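Local coordinates for cell surface protein (Faecalibacterium prausnitzii A2-165, PDB 4GT6) that is of unknown function but, as the leucine-rich repeat part of a cell surface protein, is thought to bind other proteins outside the cell, at residues 98-103 / 119-124; 108-113 / 131-136; 236-241 / 259-264; 339-344 / 362-367. All coordinates share one frame; numbering follows the deposited sequence. Where two conformers were deposited one is given.

Contact 1. Residues 98-103 / 119-124. With EDO (1,2-ethanediol), chain M.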
loop_
_atom_site.group_PDB
_atom_site.type_symbol
_atom_site.label_atom_id
_atom_site.label_comp_id
_atom_site.label_asym_id
_atom_site.label_seq_id
_atom_site.Cartn_x
_atom_site.Cartn_y
_atom_site.Cartn_z
ATOM N N LYS A 98 -20.216 -8.480 -23.632
ATOM C CA LYS A 98 -19.991 -7.246 -24.386
ATOM C C LYS A 98 -18.852 -6.445 -23.735
ATOM O O LYS A 98 -18.573 -6.663 -22.558
ATOM C CB LYS A 98 -21.283 -6.408 -24.418
ATOM C CG LYS A 98 -22.308 -6.926 -25.415
ATOM C CD LYS A 98 -23.644 -6.254 -25.212
ATOM C CE LYS A 98 -24.645 -6.701 -26.249
ATOM N NZ LYS A 98 -26.009 -6.199 -25.946
ATOM N N PRO A 99 -18.176 -5.517 -24.456
ATOM C CA PRO A 99 -17.151 -4.683 -23.789
ATOM C C PRO A 99 -17.732 -3.871 -22.615
ATOM O O PRO A 99 -18.848 -3.363 -22.698
ATOM C CB PRO A 99 -16.675 -3.737 -24.909
ATOM C CG PRO A 99 -17.022 -4.456 -26.193
ATOM C CD PRO A 99 -18.325 -5.148 -25.884
ATOM N N SER A 100 -16.964 -3.745 -21.527
ATOM C CA SER A 100 -17.366 -2.925 -20.372
ATOM C C SER A 100 -17.503 -1.447 -20.781
ATOM O O SER A 100 -16.687 -0.960 -21.570
ATOM C CB SER A 100 -16.327 -3.044 -19.259
ATOM O OG SER A 100 -16.699 -2.204 -18.179
ATOM N N CYS A 101 -18.518 -0.739 -20.245
ATOM C CA CYS A 101 -18.684 0.707 -20.454
ATOM C C CYS A 101 -18.480 1.455 -19.131
ATOM O O CYS A 101 -18.729 2.662 -19.046
ATOM C CB CYS A 101 -20.033 1.022 -21.091
ATOM S SG CYS A 101 -20.142 0.491 -22.823
ATOM N N VAL A 102 -17.971 0.737 -18.108
ATOM C CA VAL A 102 -17.685 1.335 -16.797
ATOM C C VAL A 102 -16.556 2.365 -16.934
ATOM O O VAL A 102 -15.464 2.026 -17.397
ATOM C CB VAL A 102 -17.320 0.273 -15.726
ATOM C CG1 VAL A 102 -16.934 0.958 -14.413
ATOM C CG2 VAL A 102 -18.476 -0.717 -15.513
ATOM N N LYS A 103 -16.841 3.618 -16.561
ATOM C CA LYS A 103 -15.857 4.700 -16.626
ATOM C C LYS A 103 -15.340 5.075 -15.259
ATOM O O LYS A 103 -14.229 5.578 -15.149
ATOM C CB LYS A 103 -16.484 5.948 -17.269
ATOM C CG LYS A 103 -16.920 5.762 -18.733
ATOM C CD LYS A 103 -15.859 5.116 -19.621
ATOM C CE LYS A 103 -14.830 6.080 -20.140
ATOM N NZ LYS A 103 -13.902 5.423 -21.115
ATOM N N ILE A 119 -12.164 -9.442 -13.180
ATOM C CA ILE A 119 -12.699 -8.080 -13.159
ATOM C C ILE A 119 -12.587 -7.373 -14.545
ATOM O O ILE A 119 -11.908 -6.347 -14.632
ATOM C CB ILE A 119 -12.053 -7.209 -12.035
ATOM C CG1 ILE A 119 -10.514 -7.306 -12.011
ATOM C CG2 ILE A 119 -12.655 -7.526 -10.704
ATOM C CD1 ILE A 119 -9.780 -6.124 -11.249
ATOM N N PRO A 120 -13.337 -7.795 -15.593
ATOM C CA PRO A 120 -13.282 -7.057 -16.890
ATOM C C PRO A 120 -13.802 -5.614 -16.854
ATOM O O PRO A 120 -13.592 -4.871 -17.800
ATOM C CB PRO A 120 -14.188 -7.881 -17.802
ATOM C CG PRO A 120 -15.133 -8.618 -16.850
ATOM C CD PRO A 120 -14.216 -8.978 -15.701
ATOM N N ILE A 121 -14.472 -5.211 -15.791
ATOM C CA ILE A 121 -15.007 -3.858 -15.618
ATOM C C ILE A 121 -13.879 -2.775 -15.653
ATOM O O ILE A 121 -14.177 -1.591 -15.784
ATOM C CB ILE A 121 -15.830 -3.762 -14.307
ATOM C CG1 ILE A 121 -14.996 -4.183 -13.100
ATOM C CG2 ILE A 121 -17.115 -4.597 -14.417
ATOM C CD1 ILE A 121 -15.379 -3.557 -11.857
ATOM N N LEU A 122 -12.602 -3.184 -15.550
ATOM C CA LEU A 122 -11.451 -2.271 -15.543
ATOM C C LEU A 122 -10.994 -1.835 -16.945
ATOM O O LEU A 122 -10.269 -0.850 -17.082
ATOM C CB LEU A 122 -10.307 -3.000 -14.835
ATOM C CG LEU A 122 -9.595 -2.271 -13.722
ATOM C CD1 LEU A 122 -10.557 -1.796 -12.643
ATOM C CD2 LEU A 122 -8.551 -3.138 -13.128
ATOM N N ASP A 123 -11.412 -2.555 -17.982
ATOM C CA ASP A 123 -10.954 -2.364 -19.358
ATOM C C ASP A 123 -11.118 -0.941 -19.955
ATOM O O ASP A 123 -10.281 -0.558 -20.767
ATOM C CB ASP A 123 -11.612 -3.411 -20.281
ATOM C CG ASP A 123 -11.286 -4.865 -19.915
ATOM O OD1 ASP A 123 -10.296 -5.094 -19.174
ATOM O OD2 ASP A 123 -12.040 -5.765 -20.336
ATOM N N SER A 124 -12.160 -0.162 -19.596
ATOM C CA SER A 124 -12.319 1.182 -20.185
ATOM C C SER A 124 -12.536 2.285 -19.111
ATOM O O SER A 124 -13.050 3.361 -19.416
ATOM C CB SER A 124 -13.462 1.189 -21.198
ATOM O OG SER A 124 -14.693 0.899 -20.558
HETATM C C1 EDO M . -16.077 -7.605 -20.793
HETATM O O1 EDO M . -16.697 -8.651 -21.530
HETATM C C2 EDO M . -14.985 -6.861 -21.599
HETATM O O2 EDO M . -14.655 -5.604 -20.989
HETATM O O HOH W 1 -14.474 -0.390 -18.133
#
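In the BspA-type leucine-rich repeat region, the ST turn of Ser-100 packs against a short 3-10 segment around Ile-121 and Ser-124 beyond it. A chi1 of 177° lays the Ser-100 hydroxyl over Ile-121, OG 3.5 Å from CA, and there it accepts the N-H of Val-102 at 160°. The same OG donates to a water 2.9 Å away, which also takes the N-H of Ser-124 and gives its hydrogens to Val-102 O and Ile-121 O. Four bonds thus hold one water between the two loops, and serine is small enough to fit beside it. Without the hydroxyl, an alanine here is likely to leave Val-102 N and this water each short of a partner, loosening the turn. Val-102 CG2 packs 4.2 Å from Ile-121 CB, and Ile-121 carries on into the core against Ile-78 and Val-92. Ethanediol, probably from the crystallisation liquor, accepts from Ser-100 N and donates to Asp-123 OD2 through O2, while O1 donates to Lys-98 O. Ser-124 OG donates to Ser-100 O at 2.9 Å from above the carbonyl plane. Lys-103, bent at chi2 and chi3, curls back until NZ lies in the carbonyl plane of Ser-124 O, 2.8 Å away.

Contact 2. Residues 108-113 / 131-136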
loop_
_atom_site.group_PDB
_atom_site.type_symbol
_atom_site.label_atom_id
_atom_site.label_comp_id
_atom_site.label_asym_id
_atom_site.label_seq_id
_atom_site.Cartn_x
_atom_site.Cartn_y
_atom_site.Cartn_z
ATOM N N GLN A 108 -13.529 2.111 -2.222
ATOM C CA GLN A 108 -13.804 0.840 -1.545
ATOM C C GLN A 108 -14.858 -0.015 -2.284
ATOM O O GLN A 108 -15.519 -0.853 -1.647
ATOM C CB GLN A 108 -14.293 1.159 -0.114
ATOM C CG GLN A 108 -13.241 1.887 0.743
ATOM C CD GLN A 108 -13.632 1.990 2.209
ATOM O OE1 GLN A 108 -14.761 1.666 2.619
ATOM N NE2 GLN A 108 -12.696 2.436 3.040
ATOM N N ALA A 109 -14.998 0.171 -3.633
ATOM C CA ALA A 109 -16.079 -0.543 -4.366
ATOM C C ALA A 109 -15.965 -2.061 -4.236
ATOM O O ALA A 109 -16.993 -2.726 -4.100
ATOM C CB ALA A 109 -16.101 -0.134 -5.821
ATOM N N PHE A 110 -14.740 -2.601 -4.202
ATOM C CA PHE A 110 -14.545 -4.054 -4.081
ATOM C C PHE A 110 -13.643 -4.354 -2.905
ATOM O O PHE A 110 -12.993 -5.402 -2.863
ATOM C CB PHE A 110 -13.972 -4.633 -5.392
ATOM C CG PHE A 110 -14.928 -4.454 -6.542
ATOM C CD1 PHE A 110 -15.948 -5.382 -6.771
ATOM C CD2 PHE A 110 -14.839 -3.345 -7.377
ATOM C CE1 PHE A 110 -16.846 -5.210 -7.822
ATOM C CE2 PHE A 110 -15.741 -3.171 -8.433
ATOM C CZ PHE A 110 -16.760 -4.091 -8.631
HETATM N N MSE A 111 -13.596 -3.442 -1.922
HETATM C CA MSE A 111 -12.744 -3.708 -0.751
HETATM C C MSE A 111 -13.204 -4.965 -0.007
HETATM O O MSE A 111 -14.407 -5.183 0.140
HETATM C CB MSE A 111 -12.748 -2.504 0.194
HETATM C CG MSE A 111 -11.963 -2.739 1.470
HETATM SE SE MSE A 111 -11.595 -0.964 2.200
HETATM C CE MSE A 111 -10.819 -1.487 3.933
ATOM N N PHE A 112 -12.234 -5.819 0.395
ATOM C CA PHE A 112 -12.455 -7.099 1.086
ATOM C C PHE A 112 -13.095 -8.174 0.199
ATOM O O PHE A 112 -13.507 -9.214 0.738
ATOM C CB PHE A 112 -13.271 -6.943 2.398
ATOM C CG PHE A 112 -12.585 -6.138 3.480
ATOM C CD1 PHE A 112 -11.301 -6.466 3.910
ATOM C CD2 PHE A 112 -13.244 -5.081 4.105
ATOM C CE1 PHE A 112 -10.668 -5.721 4.915
ATOM C CE2 PHE A 112 -12.632 -4.363 5.131
ATOM C CZ PHE A 112 -11.351 -4.695 5.541
ATOM N N CYS A 113 -13.110 -8.002 -1.147
ATOM C CA CYS A 113 -13.581 -9.086 -2.051
ATOM C C CYS A 113 -12.378 -9.987 -2.277
ATOM O O CYS A 113 -11.766 -9.995 -3.349
ATOM C CB CYS A 113 -14.137 -8.512 -3.352
ATOM S SG CYS A 113 -15.669 -7.564 -3.119
ATOM N N GLU A 131 -8.854 2.854 -2.370
ATOM C CA GLU A 131 -9.042 1.503 -1.823
ATOM C C GLU A 131 -10.090 0.670 -2.570
ATOM O O GLU A 131 -10.687 -0.223 -1.958
ATOM C CB GLU A 131 -9.516 1.660 -0.368
ATOM C CG GLU A 131 -8.520 2.371 0.540
ATOM C CD GLU A 131 -9.094 2.576 1.927
ATOM O OE1 GLU A 131 -10.047 3.376 2.080
ATOM O OE2 GLU A 131 -8.652 1.850 2.843
ATOM N N ALA A 132 -10.285 0.908 -3.873
ATOM C CA ALA A 132 -11.307 0.189 -4.632
ATOM C C ALA A 132 -11.045 -1.312 -4.658
ATOM O O ALA A 132 -12.009 -2.068 -4.720
ATOM C CB ALA A 132 -11.378 0.722 -6.055
ATOM N N PHE A 133 -9.763 -1.762 -4.557
ATOM C CA PHE A 133 -9.487 -3.199 -4.590
ATOM C C PHE A 133 -8.683 -3.625 -3.372
ATOM O O PHE A 133 -7.936 -4.601 -3.438
ATOM C CB PHE A 133 -8.772 -3.582 -5.911
ATOM C CG PHE A 133 -9.683 -3.347 -7.102
ATOM C CD1 PHE A 133 -10.696 -4.254 -7.414
ATOM C CD2 PHE A 133 -9.560 -2.195 -7.876
ATOM C CE1 PHE A 133 -11.552 -4.029 -8.497
ATOM C CE2 PHE A 133 -10.432 -1.955 -8.951
ATOM C CZ PHE A 133 -11.451 -2.857 -9.222
ATOM N N HIS A 134 -8.802 -2.868 -2.281
ATOM C CA HIS A 134 -8.090 -3.137 -1.029
ATOM C C HIS A 134 -8.484 -4.547 -0.522
ATOM O O HIS A 134 -9.671 -4.852 -0.427
ATOM C CB HIS A 134 -8.435 -2.029 -0.014
ATOM C CG HIS A 134 -7.693 -2.046 1.295
ATOM N ND1 HIS A 134 -7.799 -0.984 2.181
ATOM C CD2 HIS A 134 -6.899 -2.992 1.849
ATOM C CE1 HIS A 134 -7.063 -1.311 3.230
ATOM N NE2 HIS A 134 -6.506 -2.513 3.079
ATOM N N HIS A 135 -7.485 -5.412 -0.222
ATOM C CA HIS A 135 -7.694 -6.791 0.265
ATOM C C HIS A 135 -8.411 -7.706 -0.766
ATOM O O HIS A 135 -9.082 -8.673 -0.373
ATOM C CB HIS A 135 -8.425 -6.829 1.625
ATOM C CG HIS A 135 -7.484 -6.876 2.795
ATOM N ND1 HIS A 135 -6.765 -8.028 3.093
ATOM C CD2 HIS A 135 -7.151 -5.909 3.683
ATOM C CE1 HIS A 135 -6.033 -7.727 4.160
ATOM N NE2 HIS A 135 -6.233 -6.465 4.553
ATOM N N CYS A 136 -8.223 -7.438 -2.077
ATOM C CA CYS A 136 -8.664 -8.349 -3.119
ATOM C C CYS A 136 -7.511 -9.326 -3.298
ATOM O O CYS A 136 -6.722 -9.247 -4.239
ATOM C CB CYS A 136 -9.042 -7.608 -4.393
ATOM S SG CYS A 136 -10.614 -6.710 -4.237
#
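Phe-110 and Phe-112 bind the adjacent coil of the BspA-type leucine-rich repeat through their backbone: Phe-110 N donates to Ala-132 O at 2.8 Å and Phe-112 N to His-134 O at 2.9 Å. Each segment runs through a type I and then a type II beta turn, which places like residues over one another. The rings of Phe-110 and Phe-133 point the same way with planes 2° apart, but slide so that they barely overlap and meet through CD2 and CE1 (3.5 Å). Such flat, apolar rings suit the solenoid interior; Phe-83 extends the row beyond Phe-110, and Leu-122 packs against the tip of Phe-133. Among the partly exposed side chains, Gln-108 NE2 reaches Glu-131 OE1 at 3.0 Å, nearly straight at 174° but from above the carboxylate plane; Gln-108 OE1 is held by Asn-81. Glu-131 OE2 accepts the N-H of His-134 ND1, in the conformer described, on its anti side, tilted out of the carboxylate plane. A leucine in place of Glu-131 would probably leave both Gln-108 NE2 and His-134 ND1 without their acceptor and set the imidazole free to turn. Selenomethionine Met-111, extended beyond CG, lies alongside that imidazole, with its terminal CE 3.5 Å from His-134 ND1.

Contact 3. Residues 236-241 / 259-264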
loop_
_atom_site.group_PDB
_atom_site.type_symbol
_atom_site.label_atom_id
_atom_site.label_comp_id
_atom_site.label_asym_id
_atom_site.label_seq_id
_atom_site.Cartn_x
_atom_site.Cartn_y
_atom_site.Cartn_z
ATOM N N ILE A 236 13.373 5.238 -1.674
ATOM C CA ILE A 236 12.017 4.856 -1.289
ATOM C C ILE A 236 11.750 3.344 -1.397
ATOM O O ILE A 236 10.930 2.848 -0.617
ATOM C CB ILE A 236 10.950 5.717 -2.014
ATOM C CG1 ILE A 236 10.854 5.437 -3.517
ATOM C CG2 ILE A 236 11.125 7.277 -1.691
ATOM C CD1 ILE A 236 9.693 6.175 -4.192
ATOM N N ARG A 237 12.441 2.596 -2.299
ATOM C CA ARG A 237 12.201 1.159 -2.385
ATOM C C ARG A 237 13.429 0.391 -2.884
ATOM O O ARG A 237 13.846 0.530 -4.039
ATOM C CB ARG A 237 10.982 0.842 -3.300
ATOM C CG ARG A 237 10.624 -0.636 -3.424
ATOM C CD ARG A 237 9.948 -1.185 -2.160
ATOM N NE ARG A 237 10.918 -1.813 -1.248
ATOM C CZ ARG A 237 10.598 -2.371 -0.084
ATOM N NH1 ARG A 237 9.351 -2.305 0.374
ATOM N NH2 ARG A 237 11.523 -3.003 0.635
ATOM N N TYR A 238 13.995 -0.416 -1.986
ATOM C CA TYR A 238 15.057 -1.369 -2.301
ATOM C C TYR A 238 14.342 -2.710 -2.529
ATOM O O TYR A 238 13.521 -3.080 -1.693
ATOM C CB TYR A 238 16.083 -1.436 -1.173
ATOM C CG TYR A 238 17.235 -2.373 -1.474
ATOM C CD1 TYR A 238 17.155 -3.733 -1.167
ATOM C CD2 TYR A 238 18.428 -1.892 -2.004
ATOM C CE1 TYR A 238 18.215 -4.599 -1.440
ATOM C CE2 TYR A 238 19.505 -2.743 -2.255
ATOM C CZ TYR A 238 19.392 -4.095 -1.970
ATOM O OH TYR A 238 20.446 -4.930 -2.235
ATOM N N PRO A 239 14.601 -3.446 -3.633
ATOM C CA PRO A 239 13.810 -4.669 -3.902
ATOM C C PRO A 239 14.118 -5.772 -2.894
ATOM O O PRO A 239 15.274 -6.124 -2.719
ATOM C CB PRO A 239 14.183 -5.065 -5.348
ATOM C CG PRO A 239 15.277 -4.159 -5.771
ATOM C CD PRO A 239 15.567 -3.144 -4.711
ATOM N N SER A 240 13.088 -6.248 -2.168
ATOM C CA SER A 240 13.274 -7.228 -1.086
ATOM C C SER A 240 13.928 -8.538 -1.531
ATOM O O SER A 240 14.597 -9.177 -0.725
ATOM C CB SER A 240 11.936 -7.546 -0.426
ATOM O OG SER A 240 11.482 -6.417 0.306
ATOM N N GLN A 241 13.740 -8.933 -2.797
ATOM C CA GLN A 241 14.317 -10.174 -3.309
ATOM C C GLN A 241 15.674 -9.967 -3.995
ATOM O O GLN A 241 16.254 -10.938 -4.495
ATOM C CB GLN A 241 13.315 -10.892 -4.239
ATOM C CG GLN A 241 12.108 -11.440 -3.472
ATOM C CD GLN A 241 12.490 -12.515 -2.479
ATOM O OE1 GLN A 241 13.315 -13.384 -2.752
ATOM N NE2 GLN A 241 11.900 -12.488 -1.312
ATOM N N HIS A 259 9.927 2.169 5.525
ATOM C CA HIS A 259 9.877 0.801 4.972
ATOM C C HIS A 259 10.655 0.643 3.639
ATOM O O HIS A 259 10.358 -0.281 2.876
ATOM C CB HIS A 259 8.388 0.369 4.818
ATOM C CG HIS A 259 7.655 0.390 6.129
ATOM N ND1 HIS A 259 6.686 1.343 6.409
ATOM C CD2 HIS A 259 7.815 -0.397 7.219
ATOM C CE1 HIS A 259 6.286 1.101 7.652
ATOM N NE2 HIS A 259 6.920 0.048 8.171
ATOM N N ALA A 260 11.671 1.510 3.364
ATOM C CA ALA A 260 12.385 1.435 2.076
ATOM C C ALA A 260 13.117 0.101 1.898
ATOM O O ALA A 260 13.271 -0.369 0.769
ATOM C CB ALA A 260 13.380 2.597 1.936
ATOM N N PHE A 261 13.572 -0.506 3.012
ATOM C CA PHE A 261 14.298 -1.787 2.983
ATOM C C PHE A 261 13.557 -2.852 3.774
ATOM O O PHE A 261 14.173 -3.812 4.216
ATOM C CB PHE A 261 15.716 -1.632 3.572
ATOM C CG PHE A 261 16.723 -0.841 2.784
ATOM C CD1 PHE A 261 16.796 0.546 2.910
ATOM C CD2 PHE A 261 17.679 -1.485 1.997
ATOM C CE1 PHE A 261 17.766 1.281 2.216
ATOM C CE2 PHE A 261 18.637 -0.749 1.288
ATOM C CZ PHE A 261 18.680 0.629 1.407
ATOM N N ASP A 262 12.237 -2.729 3.937
ATOM C CA ASP A 262 11.555 -3.739 4.728
ATOM C C ASP A 262 11.602 -5.109 4.027
ATOM O O ASP A 262 11.639 -5.190 2.790
ATOM C CB ASP A 262 10.113 -3.324 5.107
ATOM C CG ASP A 262 9.046 -3.240 4.002
ATOM O OD1 ASP A 262 9.383 -3.441 2.824
ATOM O OD2 ASP A 262 7.875 -2.987 4.331
ATOM N N SER A 263 11.708 -6.175 4.846
ATOM C CA SER A 263 11.660 -7.580 4.435
ATOM C C SER A 263 12.694 -7.984 3.366
ATOM O O SER A 263 12.390 -8.833 2.516
ATOM C CB SER A 263 10.252 -7.956 3.972
ATOM O OG SER A 263 9.346 -7.833 5.058
ATOM N N CYS A 264 13.924 -7.432 3.426
ATOM C CA CYS A 264 14.982 -7.874 2.499
ATOM C C CYS A 264 15.429 -9.274 2.896
ATOM O O CYS A 264 15.926 -9.467 4.004
ATOM C CB CYS A 264 16.152 -6.904 2.497
ATOM S SG CYS A 264 15.751 -5.303 1.780
HETATM O O HOH W 2 9.032 0.815 0.257
HETATM O O HOH W 3 11.006 -10.744 1.235
#
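A chi1 of -178° turns the Arg-237 chain away from its own backbone N, and bends at chi2 and chi3 fold it back to bring its guanidinium to Asp-262, whose own CG sits between N and the carbonyl carbon (chi1 69°). The contact joins the end of strand 233-237 to the turns of the next coil of the leucine-rich repeat solenoid. The two side chains cross at about a right angle, with guanidinium and carboxylate planes 34° apart. NH1 donates to Asp-262 OD1 at 2.7 Å on the syn side but tilted out of the carboxylate plane, forming a salt bridge, while NH2 meets a lone pair of Asp-262 O at 3.1 Å. NE and NH2 both bond to Tyr-238 O, and the carbonyls of His-259 and Ala-260 lie over one face. Arginine suits this buried place because its N-H groups can serve several acceptors at once; NH1 also serves Phe-201 O, and Asp-262 OD2 accepts from Glu-203 N. Asp-262 O is shared with Ser-240 OG, 2.8 Å away, a short hydroxyl that fits close to the turn. Tyr-238 CB stands over the face of the Phe-261 ring, 3.9 Å from its centroid, and Cys-264 SG touches Tyr-238 CD1 at 3.6 Å. Tyr-238 N bonds Ala-260 O. Strand 233-237 lies between antiparallel 224-227 and parallel 253-256; Ile-236 and Arg-237 form a classic beta bulge facing Leu-224, and Phe-284 stacks on Phe-261.

Contact 4. Residues 339-344 / 362-367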
loop_
_atom_site.group_PDB
_atom_site.type_symbol
_atom_site.label_atom_id
_atom_site.label_comp_id
_atom_site.label_asym_id
_atom_site.label_seq_id
_atom_site.Cartn_x
_atom_site.Cartn_y
_atom_site.Cartn_z
ATOM N N ILE A 339 25.182 -3.943 22.218
ATOM C CA ILE A 339 24.752 -2.654 21.679
ATOM C C ILE A 339 25.540 -1.545 22.370
ATOM O O ILE A 339 25.627 -1.520 23.595
ATOM C CB ILE A 339 23.212 -2.407 21.709
ATOM C CG1 ILE A 339 22.870 -1.030 21.043
ATOM C CG2 ILE A 339 22.628 -2.529 23.127
ATOM C CD1 ILE A 339 21.576 -0.960 20.343
ATOM N N ALA A 340 26.151 -0.666 21.575
ATOM C CA ALA A 340 26.860 0.499 22.113
ATOM C C ALA A 340 25.914 1.697 22.017
ATOM O O ALA A 340 25.428 2.005 20.930
ATOM C CB ALA A 340 28.156 0.748 21.357
ATOM N N ILE A 341 25.577 2.300 23.164
ATOM C CA ILE A 341 24.653 3.436 23.236
ATOM C C ILE A 341 25.428 4.704 23.659
ATOM O O ILE A 341 26.017 4.718 24.745
ATOM C CB ILE A 341 23.477 3.119 24.204
ATOM C CG1 ILE A 341 22.632 1.918 23.659
ATOM C CG2 ILE A 341 22.606 4.380 24.432
ATOM C CD1 ILE A 341 21.610 1.326 24.603
ATOM N N PRO A 342 25.422 5.774 22.826
ATOM C CA PRO A 342 26.127 7.003 23.213
ATOM C C PRO A 342 25.342 7.774 24.275
ATOM O O PRO A 342 24.115 7.610 24.381
ATOM C CB PRO A 342 26.218 7.775 21.897
ATOM C CG PRO A 342 24.989 7.371 21.139
ATOM C CD PRO A 342 24.766 5.918 21.502
ATOM N N SER A 343 26.033 8.652 25.026
ATOM C CA SER A 343 25.404 9.429 26.098
ATOM C C SER A 343 24.435 10.495 25.547
ATOM O O SER A 343 23.629 11.024 26.316
ATOM C CB SER A 343 26.455 10.068 27.005
ATOM O OG SER A 343 27.297 10.931 26.258
ATOM N N SER A 344 24.461 10.761 24.216
ATOM C CA SER A 344 23.500 11.680 23.597
ATOM C C SER A 344 22.059 11.090 23.606
ATOM O O SER A 344 21.099 11.859 23.489
ATOM C CB SER A 344 23.920 12.020 22.162
ATOM O OG SER A 344 23.979 10.850 21.355
ATOM N N ILE A 362 25.424 -4.197 27.161
ATOM C CA ILE A 362 25.052 -2.832 26.808
ATOM C C ILE A 362 26.254 -1.945 27.154
ATOM O O ILE A 362 26.575 -1.783 28.331
ATOM C CB ILE A 362 23.718 -2.371 27.485
ATOM C CG1 ILE A 362 22.520 -3.226 27.004
ATOM C CG2 ILE A 362 23.450 -0.868 27.241
ATOM C CD1 ILE A 362 21.251 -3.163 27.892
ATOM N N GLU A 363 26.949 -1.427 26.124
ATOM C CA GLU A 363 28.102 -0.532 26.281
ATOM C C GLU A 363 27.609 0.910 26.247
ATOM O O GLU A 363 27.347 1.445 25.172
ATOM C CB GLU A 363 29.159 -0.757 25.180
ATOM C CG GLU A 363 29.804 -2.132 25.142
ATOM C CD GLU A 363 30.884 -2.298 24.088
ATOM O OE1 GLU A 363 31.243 -1.296 23.426
ATOM O OE2 GLU A 363 31.375 -3.438 23.928
ATOM N N TYR A 364 27.454 1.528 27.421
ATOM C CA TYR A 364 26.985 2.904 27.539
ATOM C C TYR A 364 28.158 3.797 27.900
ATOM O O TYR A 364 28.854 3.544 28.881
ATOM C CB TYR A 364 25.853 2.980 28.565
ATOM C CG TYR A 364 25.286 4.362 28.797
ATOM C CD1 TYR A 364 24.590 5.032 27.792
ATOM C CD2 TYR A 364 25.391 4.976 30.041
ATOM C CE1 TYR A 364 24.027 6.289 28.018
ATOM C CE2 TYR A 364 24.814 6.217 30.284
ATOM C CZ TYR A 364 24.162 6.884 29.262
ATOM O OH TYR A 364 23.605 8.107 29.530
ATOM N N SER A 365 28.395 4.831 27.080
ATOM C CA SER A 365 29.530 5.738 27.238
ATOM C C SER A 365 29.348 6.784 28.351
ATOM O O SER A 365 30.304 7.493 28.666
ATOM C CB SER A 365 29.844 6.426 25.914
ATOM O OG SER A 365 28.687 7.061 25.398
ATOM N N GLY A 366 28.168 6.842 28.963
ATOM C CA GLY A 366 27.885 7.774 30.050
ATOM C C GLY A 366 27.924 7.150 31.434
ATOM O O GLY A 366 28.244 5.970 31.580
ATOM N N SER A 367 27.582 7.940 32.457
ATOM C CA SER A 367 27.571 7.507 33.858
ATOM C C SER A 367 26.263 6.778 34.218
ATOM O O SER A 367 25.294 6.837 33.455
ATOM C CB SER A 367 27.772 8.708 34.779
ATOM O OG SER A 367 26.625 9.543 34.817
HETATM O O HOH W 4 28.951 9.095 24.065
HETATM O O HOH W 5 22.056 9.482 27.958
#
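Tyr-364 lies across Ile-341, its partner in a parallel beta bridge toward the C-terminal end of this leucine-rich repeat fragment. Its chi1 of 179° swings the ring over the end of the neighbouring strand. From CB, 4.2 Å from Ile-341 O, the ring advances to CD1, which touches that oxygen at 3.4 Å and the CG2 branch of Ile-341 at 4.0 Å. CE1 then reaches Pro-342 O and Ser-343 CA, and at the tip OH donates to a water 2.6 Å away that in turn bonds Ser-343 O. A tyrosine suits this place because its ring covers the apolar branch while its hydroxyl bonds the water that bridges to Ser-343 O. Over one ring face sits Gly-366 N; a CB on that glycine would collide with Tyr-364 CE2. The strands themselves are joined by Glu-363 N to Ile-339 O (2.9 Å) and Ile-341 N to Glu-363 O (2.8 Å), and Ile-362 lies alongside both isoleucines of the other strand. Strand 338-341 is the middle of a three-stranded parallel sheet, between the outer strands 315-317 and 361-364; Trp-371 of helix 368-372 packs on Ile-341 and Ile-362 and meets Tyr-364 edge-to-face.

Overall arrangement
The four contacts are spread along one curved solenoid of leucine-rich repeats, each joining neighbouring coils. Contacts 1 and 2 interleave along the chain within the same repeat region, centres about 17 Å apart; Ile-121 CD1 touches Phe-110 CE2 at 3.5 Å, so loop 119-124 and turn 108-113 share one core. Contact 3 follows, about 25 Å from contact 2 between centres, at the end of strand 233-237 of the four-stranded sheet. Contact 4 comes last, its centre about 30 Å from that of contact 3 and about 61 Å from that of contact 1, in the three-stranded parallel sheet on which helix 368-372 packs. Contacts 1 and 4 lie on opposite sides of the chain's centre, consistent with an elongated surface suited to binding other proteins.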